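Local coordinates for DNA alpha-glucosyltransferase (Enterobacteria phage T4, PDB 1XV5), which is a phage glycosyltransferase of the GT-B fold, a class with two Rossmann-like domains, here crystallised with uridine-5'-diphosphate, at residues N196-R201 with A226-V231; S288-Q293 with I319-K324. One frame throughout, in Å; residues are numbered along the deposited sequence.

Contact 1. Residues N196-R201 with A226-V231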
ATOM      1  N   ASN A 196     -17.422   5.335  17.886  1.00 15.51           N
ATOM      2  CA  ASN A 196     -18.693   5.847  17.379  1.00 16.61           C
ATOM      3  C   ASN A 196     -19.154   4.872  16.301  1.00 16.46           C
ATOM      4  O   ASN A 196     -18.670   4.905  15.172  1.00 14.57           O
ATOM      5  CB  ASN A 196     -18.518   7.238  16.769  1.00 17.74           C
ATOM      6  CG  ASN A 196     -19.843   7.880  16.394  1.00 19.34           C
ATOM      7  OD1 ASN A 196     -20.801   7.191  16.041  1.00 16.26           O
ATOM      8  ND2 ASN A 196     -19.902   9.209  16.462  1.00 18.36           N
ATOM      9  N   MET A 197     -20.093   4.007  16.661  1.00 16.82           N
ATOM     10  CA  MET A 197     -20.614   2.997  15.747  1.00 17.26           C
ATOM     11  C   MET A 197     -21.272   3.527  14.472  1.00 16.75           C
ATOM     12  O   MET A 197     -21.374   2.800  13.485  1.00 17.92           O
ATOM     13  CB  MET A 197     -21.613   2.102  16.490  1.00 17.07           C
ATOM     14  CG  MET A 197     -20.996   1.285  17.615  1.00 19.71           C
ATOM     15  SD  MET A 197     -19.748   0.129  17.010  1.00 17.97           S
ATOM     16  CE  MET A 197     -18.827  -0.205  18.501  1.00 20.93           C
ATOM     17  N   ASN A 198     -21.711   4.781  14.475  1.00 16.03           N
ATOM     18  CA  ASN A 198     -22.372   5.321  13.291  1.00 17.32           C
ATOM     19  C   ASN A 198     -21.433   5.905  12.243  1.00 17.26           C
ATOM     20  O   ASN A 198     -21.878   6.339  11.184  1.00 17.00           O
ATOM     21  CB  ASN A 198     -23.408   6.371  13.693  1.00 17.48           C
ATOM     22  CG  ASN A 198     -24.500   5.796  14.573  1.00 20.75           C
ATOM     23  OD1 ASN A 198     -24.856   4.621  14.450  1.00 22.02           O
ATOM     24  ND2 ASN A 198     -25.050   6.621  15.454  1.00 23.91           N
ATOM     25  N   ILE A 199     -20.135   5.902  12.531  1.00 15.84           N
ATOM     26  CA  ILE A 199     -19.160   6.431  11.585  1.00 16.20           C
ATOM     27  C   ILE A 199     -18.605   5.322  10.699  1.00 15.91           C
ATOM     28  O   ILE A 199     -18.124   4.297  11.190  1.00 15.00           O
ATOM     29  CB  ILE A 199     -17.969   7.107  12.306  1.00 16.25           C
ATOM     30  CG1 ILE A 199     -18.480   8.182  13.267  1.00 19.30           C
ATOM     31  CG2 ILE A 199     -17.011   7.695  11.280  1.00 18.55           C
ATOM     32  CD1 ILE A 199     -19.353   9.243  12.622  1.00 19.60           C
ATOM     33  N   ASN A 200     -18.684   5.537   9.389  1.00 14.32           N
ATOM     34  CA  ASN A 200     -18.186   4.585   8.409  1.00 14.16           C
ATOM     35  C   ASN A 200     -17.091   5.331   7.665  1.00 14.60           C
ATOM     36  O   ASN A 200     -17.365   6.278   6.933  1.00 14.89           O
ATOM     37  CB  ASN A 200     -19.323   4.168   7.474  1.00 14.20           C
ATOM     38  CG  ASN A 200     -20.484   3.546   8.229  1.00 14.01           C
ATOM     39  OD1 ASN A 200     -21.380   4.244   8.716  1.00 16.98           O
ATOM     40  ND2 ASN A 200     -20.462   2.230   8.349  1.00 10.52           N
ATOM     41  N   ARG A 201     -15.851   4.896   7.861  1.00 12.95           N
ATOM     42  CA  ARG A 201     -14.704   5.576   7.272  1.00 13.52           C
ATOM     43  C   ARG A 201     -13.939   4.759   6.237  1.00 12.04           C
ATOM     44  O   ARG A 201     -13.391   3.698   6.533  1.00 13.20           O
ATOM     45  CB  ARG A 201     -13.770   6.013   8.410  1.00 11.17           C
ATOM     46  CG  ARG A 201     -12.651   6.991   8.039  1.00 14.12           C
ATOM     47  CD  ARG A 201     -11.820   7.333   9.282  1.00 13.51           C
ATOM     48  NE  ARG A 201     -12.643   7.881  10.365  1.00 13.43           N
ATOM     49  CZ  ARG A 201     -12.975   9.165  10.495  1.00 15.01           C
ATOM     50  NH1 ARG A 201     -12.550  10.064   9.616  1.00 11.95           N
ATOM     51  NH2 ARG A 201     -13.764   9.547  11.491  1.00 15.55           N
ATOM     52  N   ALA A 226     -30.191   5.018   6.802  1.00 18.40           N
ATOM     53  CA  ALA A 226     -30.216   4.462   8.149  1.00 19.54           C
ATOM     54  C   ALA A 226     -29.750   5.449   9.219  1.00 18.78           C
ATOM     55  O   ALA A 226     -29.705   5.110  10.403  1.00 21.75           O
ATOM     56  CB  ALA A 226     -29.363   3.191   8.197  1.00 18.60           C
ATOM     57  N   GLY A 227     -29.399   6.662   8.802  1.00 16.47           N
ATOM     58  CA  GLY A 227     -28.954   7.670   9.751  1.00 17.03           C
ATOM     59  C   GLY A 227     -27.483   7.589  10.106  1.00 18.64           C
ATOM     60  O   GLY A 227     -27.035   8.203  11.079  1.00 19.79           O
ATOM     61  N   LYS A 228     -26.723   6.840   9.313  1.00 17.41           N
ATOM     62  CA  LYS A 228     -25.292   6.682   9.554  1.00 17.13           C
ATOM     63  C   LYS A 228     -24.498   7.757   8.822  1.00 17.44           C
ATOM     64  O   LYS A 228     -25.031   8.461   7.961  1.00 17.05           O
ATOM     65  CB  LYS A 228     -24.833   5.301   9.086  1.00 17.87           C
ATOM     66  CG  LYS A 228     -25.699   4.154   9.573  1.00 17.05           C
ATOM     67  CD  LYS A 228     -25.665   4.025  11.082  1.00 17.51           C
ATOM     68  CE  LYS A 228     -26.492   2.831  11.538  1.00 17.54           C
ATOM     69  NZ  LYS A 228     -26.344   2.586  13.001  1.00 17.31           N
ATOM     70  N   SER A 229     -23.217   7.873   9.162  1.00 15.67           N
ATOM     71  CA  SER A 229     -22.353   8.865   8.538  1.00 15.45           C
ATOM     72  C   SER A 229     -21.203   8.214   7.789  1.00 14.90           C
ATOM     73  O   SER A 229     -20.690   7.173   8.200  1.00 13.41           O
ATOM     74  CB  SER A 229     -21.777   9.810   9.596  1.00 16.69           C
ATOM     75  OG  SER A 229     -22.808  10.434  10.334  1.00 20.95           O
ATOM     76  N   THR A 230     -20.801   8.837   6.690  1.00 12.68           N
ATOM     77  CA  THR A 230     -19.700   8.325   5.894  1.00 13.67           C
ATOM     78  C   THR A 230     -18.629   9.376   5.673  1.00 14.11           C
ATOM     79  O   THR A 230     -18.921  10.524   5.331  1.00 13.64           O
ATOM     80  CB  THR A 230     -20.180   7.822   4.519  1.00 16.23           C
ATOM     81  OG1 THR A 230     -20.987   6.653   4.700  1.00 16.54           O
ATOM     82  CG2 THR A 230     -18.993   7.480   3.624  1.00 14.38           C
ATOM     83  N   VAL A 231     -17.386   8.963   5.891  1.00 13.89           N
ATOM     84  CA  VAL A 231     -16.224   9.811   5.702  1.00 14.04           C
ATOM     85  C   VAL A 231     -15.294   9.029   4.787  1.00 13.44           C
ATOM     86  O   VAL A 231     -15.161   7.809   4.916  1.00 13.13           O
ATOM     87  CB  VAL A 231     -15.487  10.088   7.033  1.00 15.05           C
ATOM     88  CG1 VAL A 231     -14.200  10.864   6.762  1.00 14.76           C
ATOM     89  CG2 VAL A 231     -16.390  10.867   7.978  1.00 15.12           C
TER
HETATM   90  O   HOH W   1     -23.656   1.482  12.634  1.00 17.90           O
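I199, N200 and R201 run in parallel register beside S229, T230 and V231, and the contact is a textbook beta-alpha-beta pairing: two adjacent inner strands of a seven-stranded parallel sheet, linked in sequence by helix 212-223. The hydrogen-bond ladder passes through N200, whose N gives to S229 O at 2.8 Å and whose O takes from V231 N at 2.9 Å. One step earlier, S229 N bonds to N198 O at 2.9 Å. T230 turns to the sheet face covered by helix 212-223, where it meets M215, H219 and L223. The opposite face carries I199, S229, R201 and V231. There I199 CD1 rests on S229 CB at 3.9 Å, while S229 OG bonds to L264 O. R201 sets V231 CB over one face of its guanidinium, with NH1 3.4 Å from V231 CG1; its chain is extended as far as CD and then bends (chi3 -57°), a course that takes NE to S288 OG and NH1 into a salt bridge with E233. Where the strands begin, K228 and N198 cross at about a right angle. A bend at chi2 (-64°) followed by an extended end carries K228 NZ to N198 OD1, 2.9 Å away, the donor tilted 29° from the carbonyl plane. Water 1 accepts from the same NZ and donates to M197 O, tying the lysine to the type I turn of N196 to I199 as well. G227, with positive phi, closes a Schellman motif that ends the preceding helix. The two cations are thus treated differently: buried R201 has E233 as its carboxylate partner, whereas K228, at the partly exposed start of the strands, gives NZ to the amide oxygen of N198 and to a water, so neutral oxygens hold it within this contact.

Contact 2. Residues S288-Q293 with I319-K324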
ATOM      1  N   SER A 288     -13.748   4.910  14.937  1.00 14.48           N
ATOM      2  CA  SER A 288     -14.822   4.766  13.955  1.00 13.26           C
ATOM      3  C   SER A 288     -15.371   3.344  13.996  1.00 12.08           C
ATOM      4  O   SER A 288     -14.616   2.376  14.072  1.00 13.60           O
ATOM      5  CB  SER A 288     -14.303   5.073  12.551  1.00 13.58           C
ATOM      6  OG  SER A 288     -13.795   6.392  12.475  1.00 13.56           O
ATOM      7  N   GLY A 289     -16.691   3.222  13.941  1.00 13.11           N
ATOM      8  CA  GLY A 289     -17.301   1.907  13.999  1.00 13.16           C
ATOM      9  C   GLY A 289     -16.851   0.947  12.917  1.00 13.33           C
ATOM     10  O   GLY A 289     -16.492  -0.202  13.197  1.00 13.06           O
ATOM     11  N   PHE A 290     -16.859   1.413  11.673  1.00 12.08           N
ATOM     12  CA  PHE A 290     -16.480   0.558  10.563  1.00 12.88           C
ATOM     13  C   PHE A 290     -15.552   1.232   9.571  1.00 12.58           C
ATOM     14  O   PHE A 290     -15.766   2.380   9.181  1.00 13.20           O
ATOM     15  CB  PHE A 290     -17.747   0.056   9.859  1.00 13.52           C
ATOM     16  CG  PHE A 290     -18.699  -0.630  10.788  1.00 11.27           C
ATOM     17  CD1 PHE A 290     -19.597   0.106  11.558  1.00 13.53           C
ATOM     18  CD2 PHE A 290     -18.622  -2.005  10.980  1.00 12.68           C
ATOM     19  CE1 PHE A 290     -20.397  -0.521  12.518  1.00 14.96           C
ATOM     20  CE2 PHE A 290     -19.417  -2.638  11.935  1.00 13.65           C
ATOM     21  CZ  PHE A 290     -20.303  -1.894  12.705  1.00 14.48           C
ATOM     22  N   GLY A 291     -14.504   0.502   9.197  1.00 13.69           N
ATOM     23  CA  GLY A 291     -13.527   0.994   8.243  1.00 12.82           C
ATOM     24  C   GLY A 291     -13.724   0.259   6.933  1.00 12.74           C
ATOM     25  O   GLY A 291     -13.983  -0.947   6.921  1.00 12.41           O
ATOM     26  N   TYR A 292     -13.582   0.979   5.827  1.00 11.12           N
ATOM     27  CA  TYR A 292     -13.780   0.397   4.511  1.00 10.30           C
ATOM     28  C   TYR A 292     -12.553   0.467   3.619  1.00 10.96           C
ATOM     29  O   TYR A 292     -11.900   1.500   3.515  1.00 12.23           O
ATOM     30  CB  TYR A 292     -14.933   1.106   3.802  1.00 10.53           C
ATOM     31  CG  TYR A 292     -16.268   0.952   4.489  1.00 11.76           C
ATOM     32  CD1 TYR A 292     -17.296   0.219   3.896  1.00 14.42           C
ATOM     33  CD2 TYR A 292     -16.506   1.537   5.732  1.00 13.70           C
ATOM     34  CE1 TYR A 292     -18.533   0.070   4.526  1.00 13.73           C
ATOM     35  CE2 TYR A 292     -17.738   1.395   6.373  1.00 13.11           C
ATOM     36  CZ  TYR A 292     -18.745   0.661   5.762  1.00 15.44           C
ATOM     37  OH  TYR A 292     -19.964   0.515   6.390  1.00 14.69           O
ATOM     38  N   GLN A 293     -12.257  -0.652   2.974  1.00 11.77           N
ATOM     39  CA  GLN A 293     -11.141  -0.744   2.043  1.00 12.59           C
ATOM     40  C   GLN A 293     -11.751  -1.608   0.958  1.00 12.71           C
ATOM     41  O   GLN A 293     -11.845  -2.828   1.098  1.00 12.64           O
ATOM     42  CB  GLN A 293      -9.948  -1.436   2.703  1.00 12.62           C
ATOM     43  CG  GLN A 293      -8.609  -0.999   2.128  1.00 12.86           C
ATOM     44  CD  GLN A 293      -8.329  -1.594   0.762  1.00 12.53           C
ATOM     45  OE1 GLN A 293      -9.234  -2.066   0.076  1.00 12.70           O
ATOM     46  NE2 GLN A 293      -7.068  -1.567   0.359  1.00 12.17           N
ATOM     47  N   ILE A 319     -13.789  -2.308  12.726  1.00 12.44           N
ATOM     48  CA  ILE A 319     -14.209  -3.530  12.052  1.00 11.98           C
ATOM     49  C   ILE A 319     -13.887  -3.350  10.574  1.00 12.97           C
ATOM     50  O   ILE A 319     -14.377  -2.417   9.940  1.00 13.93           O
ATOM     51  CB  ILE A 319     -15.722  -3.776  12.199  1.00 12.24           C
ATOM     52  CG1 ILE A 319     -16.039  -4.213  13.629  1.00 13.00           C
ATOM     53  CG2 ILE A 319     -16.176  -4.836  11.192  1.00 11.35           C
ATOM     54  CD1 ILE A 319     -15.413  -5.543  14.023  1.00 14.22           C
ATOM     55  N   PRO A 320     -13.047  -4.231  10.010  1.00 12.33           N
ATOM     56  CA  PRO A 320     -12.697  -4.106   8.593  1.00 13.33           C
ATOM     57  C   PRO A 320     -13.797  -4.559   7.647  1.00 14.12           C
ATOM     58  O   PRO A 320     -14.370  -5.637   7.813  1.00 14.68           O
ATOM     59  CB  PRO A 320     -11.456  -4.991   8.450  1.00 12.97           C
ATOM     60  CG  PRO A 320     -10.912  -5.098   9.841  1.00 12.98           C
ATOM     61  CD  PRO A 320     -12.162  -5.199  10.680  1.00 11.75           C
ATOM     62  N   VAL A 321     -14.088  -3.729   6.656  1.00 12.43           N
ATOM     63  CA  VAL A 321     -15.074  -4.075   5.648  1.00 12.10           C
ATOM     64  C   VAL A 321     -14.269  -4.072   4.349  1.00 12.07           C
ATOM     65  O   VAL A 321     -13.858  -3.012   3.876  1.00 12.47           O
ATOM     66  CB  VAL A 321     -16.213  -3.037   5.586  1.00 11.71           C
ATOM     67  CG1 VAL A 321     -17.199  -3.415   4.483  1.00 13.51           C
ATOM     68  CG2 VAL A 321     -16.931  -2.971   6.942  1.00 11.36           C
ATOM     69  N   PHE A 322     -14.024  -5.265   3.802  1.00 12.56           N
ATOM     70  CA  PHE A 322     -13.238  -5.429   2.575  1.00 12.17           C
ATOM     71  C   PHE A 322     -14.087  -5.907   1.395  1.00 11.74           C
ATOM     72  O   PHE A 322     -15.162  -6.473   1.579  1.00 13.19           O
ATOM     73  CB  PHE A 322     -12.123  -6.469   2.763  1.00 10.38           C
ATOM     74  CG  PHE A 322     -11.075  -6.111   3.794  1.00 12.27           C
ATOM     75  CD1 PHE A 322     -10.951  -4.822   4.297  1.00 12.05           C
ATOM     76  CD2 PHE A 322     -10.168  -7.086   4.220  1.00 13.62           C
ATOM     77  CE1 PHE A 322      -9.938  -4.502   5.211  1.00 13.45           C
ATOM     78  CE2 PHE A 322      -9.154  -6.782   5.129  1.00 13.11           C
ATOM     79  CZ  PHE A 322      -9.038  -5.486   5.627  1.00 10.72           C
ATOM     80  N   TRP A 323     -13.569  -5.701   0.186  1.00 13.27           N
ATOM     81  CA  TRP A 323     -14.250  -6.126  -1.037  1.00 11.82           C
ATOM     82  C   TRP A 323     -14.228  -7.654  -1.094  1.00 13.24           C
ATOM     83  O   TRP A 323     -13.162  -8.268  -1.075  1.00 13.39           O
ATOM     84  CB  TRP A 323     -13.534  -5.537  -2.258  1.00 12.84           C
ATOM     85  CG  TRP A 323     -14.231  -5.769  -3.565  1.00 13.35           C
ATOM     86  CD1 TRP A 323     -13.860  -6.636  -4.550  1.00 14.61           C
ATOM     87  CD2 TRP A 323     -15.411  -5.110  -4.033  1.00 14.78           C
ATOM     88  NE1 TRP A 323     -14.736  -6.556  -5.608  1.00 14.81           N
ATOM     89  CE2 TRP A 323     -15.698  -5.627  -5.317  1.00 15.50           C
ATOM     90  CE3 TRP A 323     -16.257  -4.129  -3.493  1.00 14.83           C
ATOM     91  CZ2 TRP A 323     -16.796  -5.196  -6.072  1.00 16.36           C
ATOM     92  CZ3 TRP A 323     -17.350  -3.699  -4.244  1.00 16.47           C
ATOM     93  CH2 TRP A 323     -17.606  -4.235  -5.522  1.00 15.35           C
ATOM     94  N   LYS A 324     -15.408  -8.262  -1.166  1.00 13.49           N
ATOM     95  CA  LYS A 324     -15.525  -9.719  -1.198  1.00 14.53           C
ATOM     96  C   LYS A 324     -14.625 -10.449  -2.195  1.00 14.39           C
ATOM     97  O   LYS A 324     -13.872 -11.349  -1.808  1.00 14.36           O
ATOM     98  CB  LYS A 324     -16.982 -10.115  -1.452  1.00 15.71           C
ATOM     99  CG  LYS A 324     -17.244 -11.615  -1.356  1.00 20.65           C
ATOM    100  CD  LYS A 324     -18.703 -11.940  -1.652  1.00 25.05           C
ATOM    101  CE  LYS A 324     -18.991 -13.418  -1.435  1.00 29.29           C
ATOM    102  NZ  LYS A 324     -20.391 -13.779  -1.791  1.00 34.22           N
TER
HETATM  103  O   HOH W   2     -10.736  -4.795  -0.588  1.00 13.86           O
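F290 and I319 lie side by side at the start of another parallel strand pair, and the phenylalanine can be followed outward atom by atom. Its CB is 4.3 Å from V321 CG2. With CG beside the backbone N (chi1 -55°), the ring swings so that CD2 meets I319 CB at 3.6 Å and CE2 continues along the same isoleucine, near CB and CG2. Across the ring, F290 CE1 approaches M197 O at 3.6 Å. Further along the strand the aromatic contact changes: V321 CB sits over one face of the Y292 ring, 4.1 Å from its centroid, as a CH-pi contact. On the reverse side of the sheet Q293 CB touches F322 CD1 at 3.9 Å, and the amide NE2 is gripped by T309 and E307. Between the strands the backbone bonds alternate in direction, G291 N to I319 O at 3.0 Å and V321 N to G291 O at 2.8 Å. The F290 and Y292 face packs against I361 of helix 354-365, with Y292 also meeting helix 212-223, while P320, F322 and Q293 rest on L313 of helix 308-316, the helix that links the two strands.

Overall arrangement
Contacts 1 and 2 are two separate beta-alpha-beta units of one parallel sheet, with strands 251-254 and 270-273 between them in the chain. Their centres are about 12 Å apart, and strands 199-203 and 288-293 are the neighbours that join them. Among the bonds along this seam, R201 O lies 2.8 Å from Y292 N, probably a hydrogen bond, and I199 and R201 also pair with F290 through their backbones. R201 belongs to contact 1 but reaches across to S288 and Y292 of contact 2. As expected of a Rossmann-like sheet, the ligand is found toward the C-terminal ends of the strands. The side chain of Q293 is about 5 Å from the bound uridine-5'-diphosphate, that of R201 about 10 Å, so contact 2 comes closer to the pocket.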